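Local structure of aminoglycoside phosphotransferase (Alicyclobacillus acidocaldarius subsp. acidocaldarius, 4PDY) at residues D182-S187 and A324-A329; R194-S199 and R300-P305; F203-V208 and E291-E296; L259-L264 and E296-F301. The protein probably transfers a phosphate group to a small-molecule substrate, as a member of the aminoglycoside phosphotransferase family with a protein-kinase-like fold. One frame throughout, in Å; residues are numbered along the deposited sequence. Where two conformers were deposited one is given.

Contact 1: D182-S187 and A324-A329; sequences DQLLLS and ALQQYA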
loop_
_atom_site.group_PDB
_atom_site.type_symbol
_atom_site.label_atom_id
_atom_site.label_comp_id
_atom_site.label_asym_id
_atom_site.label_seq_id
_atom_site.Cartn_x
_atom_site.Cartn_y
_atom_site.Cartn_z
ATOM N N ASP A 182 24.203 -14.588 -2.099
ATOM C CA ASP A 182 25.337 -13.691 -1.887
ATOM C C ASP A 182 25.944 -13.335 -3.218
ATOM O O ASP A 182 26.206 -12.162 -3.492
ATOM C CB ASP A 182 26.398 -14.388 -1.044
ATOM C CG ASP A 182 25.928 -14.753 0.367
ATOM O OD1 ASP A 182 25.100 -14.024 0.966
ATOM O OD2 ASP A 182 26.429 -15.796 0.873
ATOM N N GLN A 183 26.223 -14.344 -4.033
ATOM C CA GLN A 183 26.884 -14.101 -5.313
ATOM C C GLN A 183 26.005 -13.267 -6.242
ATOM O O GLN A 183 26.470 -12.359 -6.926
ATOM C CB GLN A 183 27.263 -15.416 -5.994
ATOM C CG GLN A 183 28.288 -16.215 -5.214
ATOM C CD GLN A 183 28.608 -17.523 -5.884
ATOM O OE1 GLN A 183 29.104 -17.536 -7.005
ATOM N NE2 GLN A 183 28.317 -18.631 -5.216
ATOM N N LEU A 184 24.718 -13.575 -6.315
ATOM C CA LEU A 184 23.810 -12.825 -7.160
ATOM C C LEU A 184 23.720 -11.354 -6.701
ATOM O O LEU A 184 23.776 -10.449 -7.518
ATOM C CB LEU A 184 22.435 -13.495 -7.184
ATOM C CG LEU A 184 21.344 -12.754 -7.951
ATOM C CD1 LEU A 184 21.705 -12.549 -9.417
ATOM C CD2 LEU A 184 20.036 -13.514 -7.838
ATOM N N LEU A 185 23.555 -11.130 -5.409
ATOM C CA LEU A 185 23.531 -9.756 -4.889
ATOM C C LEU A 185 24.832 -9.007 -5.264
ATOM O O LEU A 185 24.786 -7.875 -5.754
ATOM C CB LEU A 185 23.322 -9.766 -3.367
ATOM C CG LEU A 185 23.237 -8.369 -2.738
ATOM C CD1 LEU A 185 21.958 -7.651 -3.153
ATOM C CD2 LEU A 185 23.327 -8.489 -1.228
ATOM N N LEU A 186 25.974 -9.657 -5.087
ATOM C CA LEU A 186 27.255 -9.011 -5.436
ATOM C C LEU A 186 27.352 -8.674 -6.921
ATOM O O LEU A 186 27.919 -7.626 -7.288
ATOM C CB LEU A 186 28.439 -9.867 -4.978
ATOM C CG LEU A 186 28.609 -9.913 -3.454
ATOM C CD1 LEU A 186 29.445 -11.106 -3.043
ATOM C CD2 LEU A 186 29.209 -8.613 -2.927
ATOM N N SER A 187 26.773 -9.528 -7.758
ATOM C CA SER A 187 26.815 -9.322 -9.200
ATOM C C SER A 187 26.069 -8.075 -9.655
ATOM O O SER A 187 26.316 -7.596 -10.758
ATOM C CB SER A 187 26.255 -10.526 -9.962
ATOM O OG SER A 187 24.828 -10.576 -9.923
ATOM N N ALA A 324 13.025 -14.354 -5.000
ATOM C CA ALA A 324 12.696 -12.944 -5.245
ATOM C C ALA A 324 13.832 -12.162 -5.914
ATOM O O ALA A 324 13.593 -11.400 -6.841
ATOM C CB ALA A 324 12.294 -12.271 -3.951
ATOM N N LEU A 325 15.066 -12.394 -5.463
ATOM C CA LEU A 325 16.201 -11.683 -6.046
ATOM C C LEU A 325 16.466 -12.157 -7.484
ATOM O O LEU A 325 16.811 -11.359 -8.366
ATOM C CB LEU A 325 17.437 -11.846 -5.179
ATOM C CG LEU A 325 18.578 -10.901 -5.556
ATOM C CD1 LEU A 325 18.206 -9.466 -5.254
ATOM C CD2 LEU A 325 19.824 -11.288 -4.793
ATOM N N GLN A 326 16.240 -13.455 -7.739
ATOM C CA GLN A 326 16.369 -13.992 -9.090
ATOM C C GLN A 326 15.365 -13.329 -10.037
ATOM O O GLN A 326 15.716 -12.936 -11.160
ATOM C CB GLN A 326 16.172 -15.510 -9.132
ATOM C CG GLN A 326 17.349 -16.292 -8.571
ATOM C CD GLN A 326 17.059 -17.759 -8.335
ATOM O OE1 GLN A 326 15.908 -18.159 -8.143
ATOM N NE2 GLN A 326 18.086 -18.563 -8.373
ATOM N N GLN A 327 14.120 -13.196 -9.587
ATOM C CA GLN A 327 13.117 -12.537 -10.405
ATOM C C GLN A 327 13.461 -11.072 -10.649
ATOM O O GLN A 327 13.239 -10.570 -11.747
ATOM C CB GLN A 327 11.717 -12.643 -9.792
ATOM C CG GLN A 327 10.676 -11.806 -10.541
ATOM C CD GLN A 327 9.247 -12.263 -10.342
ATOM O OE1 GLN A 327 8.954 -13.463 -10.363
ATOM N NE2 GLN A 327 8.333 -11.300 -10.182
ATOM N N TYR A 328 14.006 -10.391 -9.641
ATOM C CA TYR A 328 14.412 -9.001 -9.837
ATOM C C TYR A 328 15.503 -8.925 -10.914
ATOM O O TYR A 328 15.471 -8.066 -11.790
ATOM C CB TYR A 328 14.933 -8.414 -8.531
ATOM C CG TYR A 328 15.244 -6.923 -8.623
ATOM C CD1 TYR A 328 14.254 -5.979 -8.391
ATOM C CD2 TYR A 328 16.501 -6.477 -8.970
ATOM C CE1 TYR A 328 14.516 -4.628 -8.487
ATOM C CE2 TYR A 328 16.769 -5.127 -9.044
ATOM C CZ TYR A 328 15.770 -4.214 -8.804
ATOM O OH TYR A 328 16.012 -2.859 -8.876
ATOM N N ALA A 329 16.464 -9.835 -10.859
ATOM C CA ALA A 329 17.545 -9.864 -11.834
ATOM C C ALA A 329 17.011 -10.109 -13.249
ATOM O O ALA A 329 17.433 -9.466 -14.205
ATOM C CB ALA A 329 18.563 -10.920 -11.463
#
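Leu-184 and Leu-325 reach toward each other from two helices and meet tip to tip, and the tight part of this contact is built on them. CD2 of Leu-184 rests 3.8 Å from CG of Leu-325. CD2 of Leu-325 also reaches Leu-185, 3.8 Å from its backbone N and 4.1 Å from its CB. With CG anti to the backbone N (chi1 175°), Leu-184 points its branch across the contact: CD2 goes to Leu-325, while CD1 comes within 4.1 Å of CB of Ala-329, one helical turn further on. Toward solvent the packing thins. Ala-329, partly exposed, offers just its methyl, and the exposed Gln-326 lends only the aliphatic root of its side chain, CG at 3.9 Å from Leu-184 CD2. No hydrogen bond spans the two segments. On the inner side Leu-185 packs on Tyr-313, Trp-169 and Leu-192, and Leu-325 on Met-188. The axes of the two segments approach to 10.5 Å at 31°. This is apolar helix-helix packing, joining the short helix 180-187 to the long C-terminal helix 319-347 at the edge of the helical lobe.

Contact 2: R194-S199 and R300-P305; sequences RDAAES and RFPYLP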
loop_
_atom_site.group_PDB
_atom_site.type_symbol
_atom_site.label_atom_id
_atom_site.label_comp_id
_atom_site.label_asym_id
_atom_site.label_seq_id
_atom_site.Cartn_x
_atom_site.Cartn_y
_atom_site.Cartn_z
ATOM N N ARG A 194 23.943 2.625 -8.543
ATOM C CA ARG A 194 23.517 3.668 -9.481
ATOM C C ARG A 194 22.073 4.078 -9.219
ATOM O O ARG A 194 21.745 5.256 -9.134
ATOM C CB ARG A 194 23.665 3.209 -10.933
ATOM C CG ARG A 194 23.525 4.351 -11.923
ATOM C CD ARG A 194 23.397 3.945 -13.389
ATOM N NE ARG A 194 24.047 2.679 -13.728
ATOM C CZ ARG A 194 23.433 1.560 -14.130
ATOM N NH1 ARG A 194 22.121 1.494 -14.282
ATOM N NH2 ARG A 194 24.161 0.488 -14.402
ATOM N N ASP A 195 21.197 3.086 -9.072
ATOM C CA ASP A 195 19.796 3.388 -8.845
ATOM C C ASP A 195 19.548 4.107 -7.514
ATOM O O ASP A 195 18.763 5.051 -7.446
ATOM C CB ASP A 195 18.966 2.100 -8.861
ATOM C CG ASP A 195 18.666 1.569 -10.258
ATOM O OD1 ASP A 195 18.860 2.284 -11.258
ATOM O OD2 ASP A 195 18.194 0.402 -10.332
ATOM N N ALA A 196 20.190 3.641 -6.438
ATOM C CA ALA A 196 20.038 4.297 -5.143
ATOM C C ALA A 196 20.526 5.751 -5.209
ATOM O O ALA A 196 19.863 6.643 -4.686
ATOM C CB ALA A 196 20.788 3.546 -4.057
ATOM N N ALA A 197 21.687 5.973 -5.835
ATOM C CA ALA A 197 22.230 7.323 -5.971
ATOM C C ALA A 197 21.308 8.226 -6.778
ATOM O O ALA A 197 21.089 9.376 -6.402
ATOM C CB ALA A 197 23.623 7.267 -6.580
ATOM N N GLU A 198 20.733 7.699 -7.868
ATOM C CA GLU A 198 19.826 8.494 -8.703
ATOM C C GLU A 198 18.560 8.829 -7.938
ATOM O O GLU A 198 18.047 9.935 -8.041
ATOM C CB GLU A 198 19.493 7.773 -10.013
ATOM C CG GLU A 198 20.685 7.668 -10.960
ATOM C CD GLU A 198 20.391 6.894 -12.235
ATOM O OE1 GLU A 198 19.234 6.522 -12.443
ATOM O OE2 GLU A 198 21.316 6.672 -13.047
ATOM N N SER A 199 18.072 7.867 -7.149
ATOM C CA SER A 199 16.885 8.108 -6.331
ATOM C C SER A 199 17.104 9.198 -5.278
ATOM O O SER A 199 16.320 10.143 -5.171
ATOM C CB SER A 199 16.443 6.804 -5.654
ATOM O OG SER A 199 15.451 7.051 -4.668
ATOM N N ARG A 300 12.672 4.662 -8.557
ATOM C CA ARG A 300 14.042 4.423 -8.955
ATOM C C ARG A 300 14.819 3.685 -7.871
ATOM O O ARG A 300 15.753 2.941 -8.170
ATOM C CB ARG A 300 14.722 5.772 -9.258
ATOM C CG ARG A 300 16.222 5.744 -9.542
ATOM C CD ARG A 300 16.629 4.880 -10.710
ATOM N NE ARG A 300 16.234 5.457 -11.981
ATOM C CZ ARG A 300 16.481 4.905 -13.169
ATOM N NH1 ARG A 300 16.103 5.545 -14.266
ATOM N NH2 ARG A 300 17.125 3.738 -13.262
ATOM N N PHE A 301 14.460 3.904 -6.611
ATOM C CA PHE A 301 15.196 3.249 -5.524
ATOM C C PHE A 301 15.033 1.727 -5.637
ATOM O O PHE A 301 13.906 1.271 -5.875
ATOM C CB PHE A 301 14.684 3.656 -4.155
ATOM C CG PHE A 301 15.614 3.266 -3.065
ATOM C CD1 PHE A 301 16.661 4.113 -2.678
ATOM C CD2 PHE A 301 15.488 2.023 -2.460
ATOM C CE1 PHE A 301 17.536 3.726 -1.693
ATOM C CE2 PHE A 301 16.371 1.630 -1.474
ATOM C CZ PHE A 301 17.397 2.479 -1.086
ATOM N N PRO A 302 16.109 0.951 -5.455
ATOM C CA PRO A 302 16.024 -0.520 -5.516
ATOM C C PRO A 302 15.440 -1.124 -4.223
ATOM O O PRO A 302 16.125 -1.768 -3.429
ATOM C CB PRO A 302 17.473 -0.940 -5.772
ATOM C CG PRO A 302 18.277 0.097 -5.053
ATOM C CD PRO A 302 17.503 1.394 -5.204
ATOM N N TYR A 303 14.164 -0.854 -4.033
ATOM C CA TYR A 303 13.458 -1.217 -2.824
ATOM C C TYR A 303 13.411 -2.725 -2.590
ATOM O O TYR A 303 13.636 -3.185 -1.491
ATOM C CB TYR A 303 12.017 -0.696 -2.914
ATOM C CG TYR A 303 11.127 -1.150 -1.794
ATOM C CD1 TYR A 303 11.199 -0.579 -0.523
ATOM C CD2 TYR A 303 10.204 -2.167 -2.013
ATOM C CE1 TYR A 303 10.376 -1.018 0.501
ATOM C CE2 TYR A 303 9.370 -2.598 -1.002
ATOM C CZ TYR A 303 9.443 -2.026 0.244
ATOM O OH TYR A 303 8.595 -2.524 1.212
ATOM N N LEU A 304 13.123 -3.481 -3.642
ATOM C CA LEU A 304 12.973 -4.919 -3.438
ATOM C C LEU A 304 14.300 -5.586 -3.041
ATOM O O LEU A 304 14.345 -6.346 -2.074
ATOM C CB LEU A 304 12.262 -5.588 -4.634
ATOM C CG LEU A 304 12.034 -7.093 -4.716
ATOM C CD1 LEU A 304 10.744 -7.396 -5.471
ATOM C CD2 LEU A 304 13.208 -7.714 -5.450
ATOM N N PRO A 305 15.391 -5.320 -3.783
ATOM C CA PRO A 305 16.665 -5.861 -3.311
ATOM C C PRO A 305 17.003 -5.462 -1.870
ATOM O O PRO A 305 17.510 -6.287 -1.109
ATOM C CB PRO A 305 17.679 -5.290 -4.306
ATOM C CG PRO A 305 16.889 -5.140 -5.556
ATOM C CD PRO A 305 15.528 -4.704 -5.108
#
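Arg-300, the residue most deeply engaged here, bends at chi2 and chi3 so that its guanidinium meets two acids of the facing helix, Asp-195 at its edge and Glu-198 over one face. Asp-195 is second in buried surface: its OD1 accepts from NH2 over 3.0 Å, near the guanidinium plane, but with the donor 41° above the carboxylate plane. Its OD2 pairs with Arg-335, and OD1 also takes a bond from Gln-336. OE1 of Glu-198 sits 3.2 Å from NE of Arg-300, a weaker, charge-only attraction with no N-H aimed at it. Ser-199, third in buried surface, sets OG 3.5 Å from CB of Phe-301 at the edge of the ring; that hydroxyl is bonded to Ala-297 O. Alongside, Ala-196 CB packs 4.0 Å from Phe-301 CE1 and 4.1 Å from Pro-302 CD. The whole is a buried salt-bridge network at a helix-to-helix connection, where Pro-302 centres an inverse gamma turn and occupies the N-cap position of helix 303-315.

Contact 3: F203-V208 and E291-E296; sequences FEDRDV and EYRAVE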
loop_
_atom_site.group_PDB
_atom_site.type_symbol
_atom_site.label_atom_id
_atom_site.label_comp_id
_atom_site.label_asym_id
_atom_site.label_seq_id
_atom_site.Cartn_x
_atom_site.Cartn_y
_atom_site.Cartn_z
ATOM N N PHE A 203 15.320 12.909 -4.666
ATOM C CA PHE A 203 14.750 13.373 -3.400
ATOM C C PHE A 203 15.341 14.711 -2.927
ATOM O O PHE A 203 14.676 15.435 -2.205
ATOM C CB PHE A 203 14.909 12.325 -2.294
ATOM C CG PHE A 203 13.942 11.160 -2.388
ATOM C CD1 PHE A 203 12.560 11.345 -2.291
ATOM C CD2 PHE A 203 14.430 9.880 -2.525
ATOM C CE1 PHE A 203 11.688 10.262 -2.357
ATOM C CE2 PHE A 203 13.561 8.799 -2.596
ATOM C CZ PHE A 203 12.198 8.997 -2.511
ATOM N N GLU A 204 16.580 15.007 -3.338
ATOM C CA GLU A 204 17.287 16.268 -3.005
ATOM C C GLU A 204 16.993 17.410 -3.979
ATOM O O GLU A 204 17.404 18.541 -3.737
ATOM C CB GLU A 204 18.789 15.987 -2.920
ATOM C CG GLU A 204 19.124 15.050 -1.771
ATOM C CD GLU A 204 20.598 14.755 -1.635
ATOM O OE1 GLU A 204 21.332 14.863 -2.638
ATOM O OE2 GLU A 204 21.024 14.397 -0.516
ATOM N N ASP A 205 16.262 17.134 -5.053
ATOM C CA ASP A 205 15.899 18.158 -6.012
ATOM C C ASP A 205 14.830 19.079 -5.442
ATOM O O ASP A 205 13.845 18.642 -4.834
ATOM C CB ASP A 205 15.420 17.549 -7.344
ATOM C CG ASP A 205 16.563 16.967 -8.187
ATOM O OD1 ASP A 205 17.735 17.393 -8.009
ATOM O OD2 ASP A 205 16.291 16.082 -9.046
ATOM N N ARG A 206 15.008 20.370 -5.669
ATOM C CA ARG A 206 14.144 21.363 -5.050
ATOM C C ARG A 206 12.672 21.239 -5.477
ATOM O O ARG A 206 11.755 21.474 -4.686
ATOM C CB ARG A 206 14.734 22.763 -5.313
ATOM C CG ARG A 206 14.818 23.138 -6.789
ATOM C CD ARG A 206 16.018 24.030 -7.108
ATOM N NE ARG A 206 15.760 24.933 -8.227
ATOM C CZ ARG A 206 14.924 25.973 -8.207
ATOM N NH1 ARG A 206 14.224 26.276 -7.116
ATOM N NH2 ARG A 206 14.786 26.724 -9.297
ATOM N N ASP A 207 12.440 20.812 -6.708
ATOM C CA ASP A 207 11.065 20.643 -7.190
ATOM C C ASP A 207 10.309 19.491 -6.492
ATOM O O ASP A 207 9.137 19.630 -6.176
ATOM C CB ASP A 207 11.014 20.507 -8.715
ATOM C CG ASP A 207 11.648 19.232 -9.230
ATOM O OD1 ASP A 207 12.842 18.975 -8.940
ATOM O OD2 ASP A 207 10.948 18.482 -9.957
ATOM N N VAL A 208 11.002 18.385 -6.242
ATOM C CA VAL A 208 10.438 17.251 -5.501
ATOM C C VAL A 208 10.097 17.657 -4.068
ATOM O O VAL A 208 8.991 17.412 -3.575
ATOM C CB VAL A 208 11.403 16.053 -5.542
ATOM C CG1 VAL A 208 10.940 14.944 -4.614
ATOM C CG2 VAL A 208 11.526 15.546 -6.980
ATOM N N GLU A 291 5.286 16.175 -9.232
ATOM C CA GLU A 291 4.670 14.954 -8.673
ATOM C C GLU A 291 5.199 13.734 -9.397
ATOM O O GLU A 291 5.498 12.710 -8.769
ATOM C CB GLU A 291 3.146 15.017 -8.722
ATOM C CG GLU A 291 2.442 13.801 -8.113
ATOM C CD GLU A 291 0.985 14.087 -7.876
ATOM O OE1 GLU A 291 0.320 14.469 -8.841
ATOM O OE2 GLU A 291 0.501 13.896 -6.743
ATOM N N TYR A 292 5.292 13.812 -10.719
ATOM C CA TYR A 292 5.931 12.730 -11.471
ATOM C C TYR A 292 7.328 12.478 -10.937
ATOM O O TYR A 292 7.779 11.358 -10.813
ATOM C CB TYR A 292 6.021 13.041 -12.954
ATOM C CG TYR A 292 4.812 12.745 -13.788
ATOM C CD1 TYR A 292 4.458 11.423 -14.056
ATOM C CD2 TYR A 292 4.034 13.755 -14.327
ATOM C CE1 TYR A 292 3.372 11.116 -14.849
ATOM C CE2 TYR A 292 2.938 13.460 -15.122
ATOM C CZ TYR A 292 2.602 12.128 -15.366
ATOM O OH TYR A 292 1.516 11.768 -16.145
ATOM N N ARG A 293 8.068 13.565 -10.688
ATOM C CA ARG A 293 9.463 13.402 -10.255
ATOM C C ARG A 293 9.566 12.768 -8.870
ATOM O O ARG A 293 10.473 11.981 -8.622
ATOM C CB ARG A 293 10.214 14.730 -10.326
ATOM C CG ARG A 293 10.143 15.326 -11.716
ATOM C CD ARG A 293 11.476 15.583 -12.348
ATOM N NE ARG A 293 12.334 16.410 -11.518
ATOM C CZ ARG A 293 13.659 16.332 -11.513
ATOM N NH1 ARG A 293 14.348 17.118 -10.706
ATOM N NH2 ARG A 293 14.299 15.477 -12.312
ATOM N N ALA A 294 8.651 13.123 -7.969
ATOM C CA ALA A 294 8.593 12.464 -6.664
ATOM C C ALA A 294 8.317 10.958 -6.806
ATOM O O ALA A 294 8.932 10.140 -6.136
ATOM C CB ALA A 294 7.541 13.107 -5.786
ATOM N N VAL A 295 7.379 10.604 -7.687
ATOM C CA VAL A 295 7.087 9.203 -7.969
ATOM C C VAL A 295 8.335 8.523 -8.554
ATOM O O VAL A 295 8.683 7.425 -8.149
ATOM C CB VAL A 295 5.880 9.076 -8.925
ATOM C CG1 VAL A 295 5.761 7.654 -9.438
ATOM C CG2 VAL A 295 4.594 9.496 -8.235
ATOM N N GLU A 296 9.035 9.195 -9.485
ATOM C CA GLU A 296 10.248 8.614 -10.020
ATOM C C GLU A 296 11.314 8.374 -8.939
ATOM O O GLU A 296 12.026 7.367 -8.979
ATOM C CB GLU A 296 10.858 9.530 -11.073
ATOM C CG GLU A 296 10.062 9.626 -12.362
ATOM C CD GLU A 296 10.761 10.518 -13.367
ATOM O OE1 GLU A 296 10.777 11.760 -13.182
ATOM O OE2 GLU A 296 11.312 9.959 -14.330
#
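This is a salt-bridge contact backed by a small apolar patch, between the start of helix 206-218, with the link before it, and the side of helix 289-300. Arg-293 does most of the work, gripping Asp-207 side-on with two nitrogens. NE donates to OD2 of Asp-207 over 2.9 Å, on the syn lone pair and nearly straight at 172°, while NH1 gives its OD1 a 3.0 Å bond at 177°. The two bonds hold carboxylate and guanidinium nearly coplanar and fix their rotation. Asp-207 gets there with CG lodged between its backbone N and carbonyl carbon (chi1 67°). Asp-205, at the N-cap position, makes no capping bond with its side chain and turns it to the arginine instead: its OD2 lies 2.8 Å from NH1 of Arg-293, a salt bridge whose bent hydrogen bond is weak. Two carboxylates would be expected to stabilise the guanidinium's charge. Beside the charged groups, Val-208 CG2 touches Arg-293 CB at 3.7 Å, and Val-208 CG1 meets Ala-294 CB at 4.0 Å. Helix 289-300 is held elsewhere too: Val-295 packs on helix 252-266, Tyr-292 and Glu-296 on helix 319-347, and Glu-291 forms a salt bridge with Arg-252 and hydrogen-bonds Tyr-211.

Contact 4: L259-L264 and E296-F301; sequences LLRRSL and EAILRF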
loop_
_atom_site.group_PDB
_atom_site.type_symbol
_atom_site.label_atom_id
_atom_site.label_comp_id
_atom_site.label_asym_id
_atom_site.label_seq_id
_atom_site.Cartn_x
_atom_site.Cartn_y
_atom_site.Cartn_z
ATOM N N LEU A 259 1.334 1.783 -5.614
ATOM C CA LEU A 259 0.561 1.069 -6.623
ATOM C C LEU A 259 1.425 0.731 -7.827
ATOM O O LEU A 259 1.419 -0.401 -8.326
ATOM C CB LEU A 259 -0.641 1.892 -7.053
ATOM C CG LEU A 259 -1.497 1.245 -8.154
ATOM C CD1 LEU A 259 -2.063 -0.122 -7.756
ATOM C CD2 LEU A 259 -2.618 2.174 -8.525
ATOM N N LEU A 260 2.191 1.718 -8.307
ATOM C CA LEU A 260 3.009 1.473 -9.470
ATOM C C LEU A 260 4.056 0.393 -9.223
ATOM O O LEU A 260 4.313 -0.443 -10.078
ATOM C CB LEU A 260 3.681 2.780 -9.928
ATOM C CG LEU A 260 2.774 3.787 -10.629
ATOM C CD1 LEU A 260 3.368 5.189 -10.644
ATOM C CD2 LEU A 260 2.499 3.369 -12.071
ATOM N N ARG A 261 4.732 0.445 -8.082
ATOM C CA ARG A 261 5.807 -0.498 -7.870
ATOM C C ARG A 261 5.250 -1.926 -7.840
ATOM O O ARG A 261 5.806 -2.832 -8.434
ATOM C CB ARG A 261 6.630 -0.192 -6.609
ATOM C CG ARG A 261 7.972 -0.889 -6.701
ATOM C CD ARG A 261 8.746 -1.007 -5.408
ATOM N NE ARG A 261 9.021 0.223 -4.681
ATOM C CZ ARG A 261 9.988 1.128 -4.925
ATOM N NH1 ARG A 261 10.835 1.020 -5.943
ATOM N NH2 ARG A 261 10.113 2.146 -4.090
ATOM N N ARG A 262 4.177 -2.095 -7.111
ATOM C CA ARG A 262 3.576 -3.435 -7.006
ATOM C C ARG A 262 3.088 -3.938 -8.357
ATOM O O ARG A 262 3.305 -5.109 -8.720
ATOM C CB ARG A 262 2.436 -3.402 -5.991
ATOM C CG ARG A 262 2.942 -3.295 -4.555
ATOM C CD ARG A 262 1.851 -3.379 -3.494
ATOM N NE ARG A 262 2.434 -3.277 -2.146
ATOM C CZ ARG A 262 2.291 -2.249 -1.298
ATOM N NH1 ARG A 262 1.538 -1.182 -1.585
ATOM N NH2 ARG A 262 2.899 -2.298 -0.115
ATOM N N SER A 263 2.410 -3.065 -9.091
ATOM C CA SER A 263 1.880 -3.425 -10.404
ATOM C C SER A 263 3.024 -3.761 -11.352
ATOM O O SER A 263 3.074 -4.856 -11.939
ATOM C CB SER A 263 1.047 -2.287 -10.995
ATOM O OG SER A 263 -0.030 -1.917 -10.150
ATOM N N LEU A 264 3.959 -2.821 -11.483
ATOM C CA LEU A 264 5.036 -2.983 -12.442
ATOM C C LEU A 264 5.934 -4.175 -12.130
ATOM O O LEU A 264 6.407 -4.845 -13.035
ATOM C CB LEU A 264 5.863 -1.709 -12.569
ATOM C CG LEU A 264 5.098 -0.545 -13.201
ATOM C CD1 LEU A 264 5.809 0.775 -12.912
ATOM C CD2 LEU A 264 4.910 -0.701 -14.710
ATOM N N GLU A 296 9.035 9.195 -9.485
ATOM C CA GLU A 296 10.248 8.614 -10.020
ATOM C C GLU A 296 11.314 8.374 -8.939
ATOM O O GLU A 296 12.026 7.367 -8.979
ATOM C CB GLU A 296 10.858 9.530 -11.073
ATOM C CG GLU A 296 10.062 9.626 -12.362
ATOM C CD GLU A 296 10.761 10.518 -13.367
ATOM O OE1 GLU A 296 10.777 11.760 -13.182
ATOM O OE2 GLU A 296 11.312 9.959 -14.330
ATOM N N ALA A 297 11.445 9.311 -8.002
ATOM C CA ALA A 297 12.418 9.154 -6.922
ATOM C C ALA A 297 12.167 7.864 -6.145
ATOM O O ALA A 297 13.087 7.085 -5.831
ATOM C CB ALA A 297 12.358 10.340 -5.966
ATOM N N ILE A 298 10.889 7.622 -5.864
ATOM C CA ILE A 298 10.523 6.442 -5.113
ATOM C C ILE A 298 10.761 5.179 -5.959
ATOM O O ILE A 298 11.390 4.234 -5.493
ATOM C CB ILE A 298 9.056 6.525 -4.641
ATOM C CG1 ILE A 298 8.872 7.636 -3.615
ATOM C CG2 ILE A 298 8.602 5.206 -4.016
ATOM C CD1 ILE A 298 7.457 8.135 -3.503
ATOM N N LEU A 299 10.229 5.148 -7.185
ATOM C CA LEU A 299 10.402 3.975 -8.039
ATOM C C LEU A 299 11.828 3.636 -8.421
ATOM O O LEU A 299 12.175 2.466 -8.575
ATOM C CB LEU A 299 9.652 4.121 -9.333
ATOM C CG LEU A 299 8.159 4.133 -9.265
ATOM C CD1 LEU A 299 7.596 4.270 -10.666
ATOM C CD2 LEU A 299 7.682 2.845 -8.610
ATOM N N ARG A 300 12.672 4.662 -8.557
ATOM C CA ARG A 300 14.042 4.423 -8.955
ATOM C C ARG A 300 14.819 3.685 -7.871
ATOM O O ARG A 300 15.753 2.941 -8.170
ATOM C CB ARG A 300 14.722 5.772 -9.258
ATOM C CG ARG A 300 16.222 5.744 -9.542
ATOM C CD ARG A 300 16.629 4.880 -10.710
ATOM N NE ARG A 300 16.234 5.457 -11.981
ATOM C CZ ARG A 300 16.481 4.905 -13.169
ATOM N NH1 ARG A 300 16.103 5.545 -14.266
ATOM N NH2 ARG A 300 17.125 3.738 -13.262
ATOM N N PHE A 301 14.460 3.904 -6.611
ATOM C CA PHE A 301 15.196 3.249 -5.524
ATOM C C PHE A 301 15.033 1.727 -5.637
ATOM O O PHE A 301 13.906 1.271 -5.875
ATOM C CB PHE A 301 14.684 3.656 -4.155
ATOM C CG PHE A 301 15.614 3.266 -3.065
ATOM C CD1 PHE A 301 16.661 4.113 -2.678
ATOM C CD2 PHE A 301 15.488 2.023 -2.460
ATOM C CE1 PHE A 301 17.536 3.726 -1.693
ATOM C CE2 PHE A 301 16.371 1.630 -1.474
ATOM C CZ PHE A 301 17.397 2.479 -1.086
#
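Arg-261 crosses to the end of helix 289-300 and donates to its backbone carbonyls. The stronger bond runs from NH2 to Ile-298 O, 2.8 Å long; the nitrogen stands 58° above the carbonyl plane, so it is not on a lone pair. Phe-301 N approaches the same oxygen from the opposite face of that plane, giving Ile-298 O two donors. NH1 adds a weak bond to Phe-301 O at 3.1 Å and another weak one to Ile-298 O, and it also lies 3.3 Å from Leu-299 O. The side chain leaves its helix with CG anti to the backbone N (chi1 -161°) and bends at chi3, which turns the guanidinium onto this group of carbonyls. Here a positively charged group meets the C-terminal end of a helix, where it probably interacts favourably with the helix dipole, and a bound thiocyanate ion, probably from the crystallisation liquor, lies about 3 Å from the arginine side chain. Further out, Ile-298 CG2 touches NH2 of Arg-261 at 3.4 Å. Leu-299 carries the apolar side of the contact: its CD2 packs 3.8 Å from Arg-261 CB and 4.2 Å from Leu-260 CB. The axes of the two segments are 10.3 Å apart here and inclined by 39°. Leu-260 continues the apolar layer outward onto Ala-274, Cys-277 and Phe-278 of helix 271-284, while Leu-264 rests on Trp-269 and Phe-338.

In the fold
All four contacts join helices of the chain. Helix 289-300 is common ground: contact 3 uses its first half, contact 4 its C-terminal end, and contact 2 starts there and runs into helix 303-315. Contacts 2 and 4 share Arg-300 and Phe-301, their centres 10 Å apart; contacts 3 and 4 share Glu-296 at 13 Å. Centre to centre, contact 1 lies 14 Å from contact 2, joined through Tyr-328 against Leu-304 and Pro-305, and 28 Å from contact 3. Along the chain, 182-187, 194-199 and 203-208 pair in reverse order with 324-329, 300-305 and 291-296, binding earlier helices to C-terminal ones; 259-264 falls between 203-208 and 291-296, so contacts 3 and 4 cross.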